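Putative acyl-CoA thioester hydrolase YbhC (Escherichia coli K-12, PDB 3GRH) is an outer membrane lipoprotein of the pectinesterase family and a putative thioesterase that neither binds pectin nor hydrolyses its esters. Local coordinates at residues A[92-105]-A[120-132]. Residues are numbered along the deposited sequence; the frame is centred on the assembly and turned at random.
Sequences IQAAVDAAIIKRTN and TVYVPAAPGGITL
Helix 92-100 runs nearly parallel to strand 121-123, their axes 7.9 Å apart and 16° from alignment, and lies roughly antiparallel to strand 130-132. It caps the N-terminal end of the right-handed parallel beta-helix of the pectinesterase family, and the pairing illustrates how a helix can cover the end of stacked coils. Gln93 makes the direct hydrogen bonds across the contact. With CG anti to the backbone N (chi1 -172°) and the chain bent at its next bond, its carboxamide lies along the backbone of Tyr122 and bonds it twice: Tyr122 N donates to Gln93 OE1 at 2.8 Å, almost straight, and Gln93 NE2 reaches Tyr122 O at 2.9 Å on an in-plane lone pair. This donor and acceptor set which way round the amide lies, and Asp97 OD1, met by NE2 from above the carboxylate plane, agrees; OE1 also bonds Tyr167 OH. A leucine here would probably leave both backbone groups of Tyr122 without these buried partners and Asp97 without this donor. Along the helix, the rest of the contact is apolar. Ile92 puts CG2 against both methyls of Val121 and reaches Leu132; Val96, one turn on, sets CG2 near Val121 CG1 and CG1 against Val123 and Pro124 CD. Ile100 CG1 meets CG of the Pro124 ring at 3.8 Å, while its CD1 touches Ala126 CB. Between helix and second strand, Ala99 CB presses on Ile130 CD1 at 3.5 Å. Beyond the helix, after Arg103 turns to positive phi, the chain comes back to Gly128, where a side chain would run into Thr104 O. There a water bridges the loops, donating to Asn105 O at 2.8 Å and accepting from Gly129 N at 2.9 Å.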
loop_
_atom_site.group_PDB
_atom_site.type_symbol
_atom_site.label_atom_id
_atom_site.label_comp_id
_atom_site.label_asym_id
_atom_site.label_seq_id
_atom_site.Cartn_x
_atom_site.Cartn_y
_atom_site.Cartn_z
ATOM N N ILE A 92 7.846 -12.130 16.442
ATOM C CA ILE A 92 6.494 -11.999 15.945
ATOM C C ILE A 92 6.145 -13.174 15.068
ATOM O O ILE A 92 5.031 -13.757 15.169
ATOM C CB ILE A 92 6.280 -10.697 15.187
ATOM C CG1 ILE A 92 6.602 -9.501 16.140
ATOM C CG2 ILE A 92 4.920 -10.681 14.591
ATOM C CD1 ILE A 92 6.591 -8.201 15.504
ATOM N N GLN A 93 7.128 -13.660 14.310
ATOM C CA GLN A 93 6.902 -14.845 13.497
ATOM C C GLN A 93 6.510 -16.040 14.323
ATOM O O GLN A 93 5.630 -16.787 13.908
ATOM C CB GLN A 93 8.099 -15.214 12.625
ATOM C CG GLN A 93 7.843 -16.298 11.637
ATOM C CD GLN A 93 6.950 -15.850 10.539
ATOM O OE1 GLN A 93 7.355 -15.009 9.785
ATOM N NE2 GLN A 93 5.804 -16.453 10.398
ATOM N N ALA A 94 7.105 -16.225 15.499
ATOM C CA ALA A 94 6.750 -17.348 16.347
ATOM C C ALA A 94 5.313 -17.301 16.817
ATOM O O ALA A 94 4.648 -18.364 16.959
ATOM C CB ALA A 94 7.730 -17.406 17.507
ATOM N N ALA A 95 4.824 -16.104 17.147
ATOM C CA ALA A 95 3.454 -15.947 17.566
ATOM C C ALA A 95 2.519 -16.169 16.403
ATOM O O ALA A 95 1.475 -16.709 16.572
ATOM C CB ALA A 95 3.210 -14.517 18.152
ATOM N N VAL A 96 2.833 -15.633 15.235
ATOM C CA VAL A 96 2.028 -15.901 14.023
ATOM C C VAL A 96 1.928 -17.371 13.750
ATOM O O VAL A 96 0.875 -17.875 13.503
ATOM C CB VAL A 96 2.587 -15.171 12.790
ATOM C CG1 VAL A 96 1.954 -15.667 11.480
ATOM C CG2 VAL A 96 2.432 -13.649 12.943
ATOM N N ASP A 97 3.064 -18.096 13.793
ATOM C CA ASP A 97 3.052 -19.523 13.652
ATOM C C ASP A 97 2.180 -20.207 14.669
ATOM O O ASP A 97 1.432 -21.077 14.281
ATOM C CB ASP A 97 4.468 -20.060 13.726
ATOM C CG ASP A 97 5.353 -19.662 12.566
ATOM O OD1 ASP A 97 4.894 -19.023 11.615
ATOM O OD2 ASP A 97 6.586 -20.025 12.568
ATOM N N ALA A 98 2.204 -19.764 15.932
ATOM C CA ALA A 98 1.394 -20.403 16.926
ATOM C C ALA A 98 -0.084 -20.185 16.661
ATOM O O ALA A 98 -0.900 -21.030 17.046
ATOM C CB ALA A 98 1.733 -19.897 18.341
ATOM N N ALA A 99 -0.415 -19.046 16.069
ATOM C CA ALA A 99 -1.791 -18.768 15.699
ATOM C C ALA A 99 -2.228 -19.654 14.544
ATOM O O ALA A 99 -3.322 -20.236 14.528
ATOM C CB ALA A 99 -1.950 -17.281 15.311
ATOM N N ILE A 100 -1.387 -19.754 13.544
ATOM C CA ILE A 100 -1.708 -20.498 12.319
ATOM C C ILE A 100 -1.867 -21.995 12.558
ATOM O O ILE A 100 -2.799 -22.591 12.028
ATOM C CB ILE A 100 -0.662 -20.274 11.235
ATOM C CG1 ILE A 100 -0.636 -18.835 10.808
ATOM C CG2 ILE A 100 -0.954 -21.205 10.000
ATOM C CD1 ILE A 100 -1.872 -18.344 10.139
ATOM N N ILE A 101 -1.026 -22.564 13.389
ATOM C CA ILE A 101 -1.080 -24.042 13.635
ATOM C C ILE A 101 -2.409 -24.463 14.238
ATOM O O ILE A 101 -2.737 -25.654 14.209
ATOM C CB ILE A 101 0.117 -24.610 14.383
ATOM C CG1 ILE A 101 0.322 -23.990 15.752
ATOM C CG2 ILE A 101 1.400 -24.395 13.511
ATOM C CD1 ILE A 101 1.279 -24.771 16.727
ATOM N N LYS A 102 -3.159 -23.563 14.846
ATOM C CA LYS A 102 -4.457 -23.941 15.428
ATOM C C LYS A 102 -5.511 -24.348 14.394
ATOM O O LYS A 102 -6.483 -25.009 14.729
ATOM C CB LYS A 102 -5.013 -22.795 16.249
ATOM C CG LYS A 102 -4.272 -22.500 17.522
ATOM C CD LYS A 102 -5.159 -21.608 18.308
ATOM C CE LYS A 102 -4.484 -20.904 19.458
ATOM N NZ LYS A 102 -5.466 -19.845 19.923
ATOM N N ARG A 103 -5.335 -23.888 13.156
ATOM C CA ARG A 103 -6.243 -24.193 12.038
ATOM C C ARG A 103 -7.655 -23.814 12.328
ATOM O O ARG A 103 -8.586 -24.549 12.011
ATOM C CB ARG A 103 -6.158 -25.649 11.605
ATOM C CG ARG A 103 -4.786 -26.182 11.674
ATOM C CD ARG A 103 -3.883 -25.693 10.599
ATOM N NE ARG A 103 -2.525 -26.191 10.856
ATOM C CZ ARG A 103 -1.424 -25.790 10.229
ATOM N NH1 ARG A 103 -1.485 -24.898 9.251
ATOM N NH2 ARG A 103 -0.241 -26.301 10.581
ATOM N N THR A 104 -7.817 -22.640 12.911
ATOM C CA THR A 104 -9.137 -22.181 13.304
ATOM C C THR A 104 -9.701 -21.095 12.389
ATOM O O THR A 104 -8.947 -20.347 11.793
ATOM C CB THR A 104 -9.135 -21.590 14.726
ATOM O OG1 THR A 104 -10.492 -21.258 15.111
ATOM C CG2 THR A 104 -8.232 -20.409 14.857
ATOM N N ASN A 105 -11.021 -21.051 12.314
ATOM C CA ASN A 105 -11.783 -20.024 11.557
ATOM C C ASN A 105 -11.970 -18.744 12.365
ATOM O O ASN A 105 -12.303 -17.654 11.804
ATOM C CB ASN A 105 -13.201 -20.541 11.215
ATOM C CG ASN A 105 -13.206 -21.639 10.198
ATOM O OD1 ASN A 105 -12.278 -21.782 9.398
ATOM N ND2 ASN A 105 -14.282 -22.430 10.203
ATOM N N THR A 120 11.883 -10.607 9.420
ATOM C CA THR A 120 10.693 -10.694 8.639
ATOM C C THR A 120 9.512 -11.200 9.443
ATOM O O THR A 120 9.675 -11.956 10.413
ATOM C CB THR A 120 10.925 -11.616 7.436
ATOM O OG1 THR A 120 11.425 -12.867 7.897
ATOM C CG2 THR A 120 11.845 -11.001 6.374
ATOM N N VAL A 121 8.293 -10.894 8.953
ATOM C CA VAL A 121 7.059 -11.488 9.523
ATOM C C VAL A 121 6.291 -11.872 8.270
ATOM O O VAL A 121 5.891 -11.021 7.471
ATOM C CB VAL A 121 6.264 -10.485 10.305
ATOM C CG1 VAL A 121 4.944 -11.090 10.763
ATOM C CG2 VAL A 121 7.039 -9.960 11.506
ATOM N N TYR A 122 6.069 -13.155 8.108
ATOM C CA TYR A 122 5.285 -13.696 6.986
ATOM C C TYR A 122 4.010 -14.282 7.575
ATOM O O TYR A 122 4.039 -15.133 8.485
ATOM C CB TYR A 122 6.045 -14.788 6.321
ATOM C CG TYR A 122 7.214 -14.403 5.437
ATOM C CD1 TYR A 122 7.610 -13.067 5.263
ATOM C CD2 TYR A 122 7.973 -15.384 4.876
ATOM C CE1 TYR A 122 8.700 -12.737 4.509
ATOM C CE2 TYR A 122 9.062 -15.046 4.147
ATOM C CZ TYR A 122 9.378 -13.752 3.935
ATOM O OH TYR A 122 10.500 -13.429 3.133
ATOM N N VAL A 123 2.872 -13.777 7.093
ATOM C CA VAL A 123 1.557 -14.219 7.626
ATOM C C VAL A 123 0.891 -14.967 6.495
ATOM O O VAL A 123 0.516 -14.381 5.503
ATOM C CB VAL A 123 0.657 -13.065 8.072
ATOM C CG1 VAL A 123 -0.572 -13.590 8.835
ATOM C CG2 VAL A 123 1.419 -12.136 9.045
ATOM N N PRO A 124 0.740 -16.264 6.618
ATOM C CA PRO A 124 0.206 -17.051 5.501
ATOM C C PRO A 124 -1.276 -16.993 5.362
ATOM O O PRO A 124 -2.006 -16.512 6.232
ATOM C CB PRO A 124 0.690 -18.473 5.857
ATOM C CG PRO A 124 0.722 -18.456 7.281
ATOM C CD PRO A 124 1.248 -17.159 7.679
ATOM N N ALA A 125 -1.715 -17.383 4.178
ATOM C CA ALA A 125 -3.136 -17.632 3.972
ATOM C C ALA A 125 -3.584 -18.697 4.983
ATOM O O ALA A 125 -2.869 -19.662 5.281
ATOM C CB ALA A 125 -3.382 -18.059 2.534
ATOM N N ALA A 126 -4.769 -18.463 5.554
ATOM C CA ALA A 126 -5.295 -19.312 6.607
ATOM C C ALA A 126 -6.783 -19.115 6.598
ATOM O O ALA A 126 -7.246 -18.109 6.149
ATOM C CB ALA A 126 -4.752 -18.855 7.928
ATOM N N PRO A 127 -7.512 -20.071 7.133
ATOM C CA PRO A 127 -8.956 -19.955 7.267
ATOM C C PRO A 127 -9.465 -18.853 8.163
ATOM O O PRO A 127 -10.645 -18.421 7.986
ATOM C CB PRO A 127 -9.337 -21.280 7.895
ATOM C CG PRO A 127 -8.106 -21.868 8.452
ATOM C CD PRO A 127 -7.032 -21.398 7.553
ATOM N N GLY A 128 -8.687 -18.482 9.169
ATOM C CA GLY A 128 -9.041 -17.425 10.071
ATOM C C GLY A 128 -8.136 -16.189 9.909
ATOM O O GLY A 128 -6.956 -16.297 9.445
ATOM N N GLY A 129 -8.709 -15.047 10.287
ATOM C CA GLY A 129 -7.986 -13.761 10.311
ATOM C C GLY A 129 -7.021 -13.622 11.477
ATOM O O GLY A 129 -7.195 -14.173 12.521
ATOM N N ILE A 130 -5.929 -12.921 11.227
ATOM C CA ILE A 130 -4.989 -12.581 12.257
ATOM C C ILE A 130 -5.009 -11.079 12.488
ATOM O O ILE A 130 -4.951 -10.318 11.512
ATOM C CB ILE A 130 -3.577 -12.952 11.837
ATOM C CG1 ILE A 130 -3.480 -14.453 11.655
ATOM C CG2 ILE A 130 -2.561 -12.522 12.942
ATOM C CD1 ILE A 130 -3.489 -15.186 12.931
ATOM N N THR A 131 -5.115 -10.674 13.762
ATOM C CA THR A 131 -4.958 -9.242 14.164
ATOM C C THR A 131 -3.686 -9.082 14.917
ATOM O O THR A 131 -3.464 -9.745 15.889
ATOM C CB THR A 131 -6.125 -8.768 14.989
ATOM O OG1 THR A 131 -7.340 -8.910 14.220
ATOM C CG2 THR A 131 -5.946 -7.304 15.393
ATOM N N LEU A 132 -2.812 -8.197 14.466
ATOM C CA LEU A 132 -1.545 -7.910 15.149
ATOM C C LEU A 132 -1.560 -6.443 15.540
ATOM O O LEU A 132 -1.798 -5.591 14.686
ATOM C CB LEU A 132 -0.382 -8.198 14.199
ATOM C CG LEU A 132 0.999 -7.987 14.723
ATOM C CD1 LEU A 132 1.352 -9.037 15.754
ATOM C CD2 LEU A 132 1.978 -8.008 13.563
HETATM O O HOH W 1 9.565 -12.342 13.236
HETATM O O HOH W 2 -11.410 -15.106 11.241
#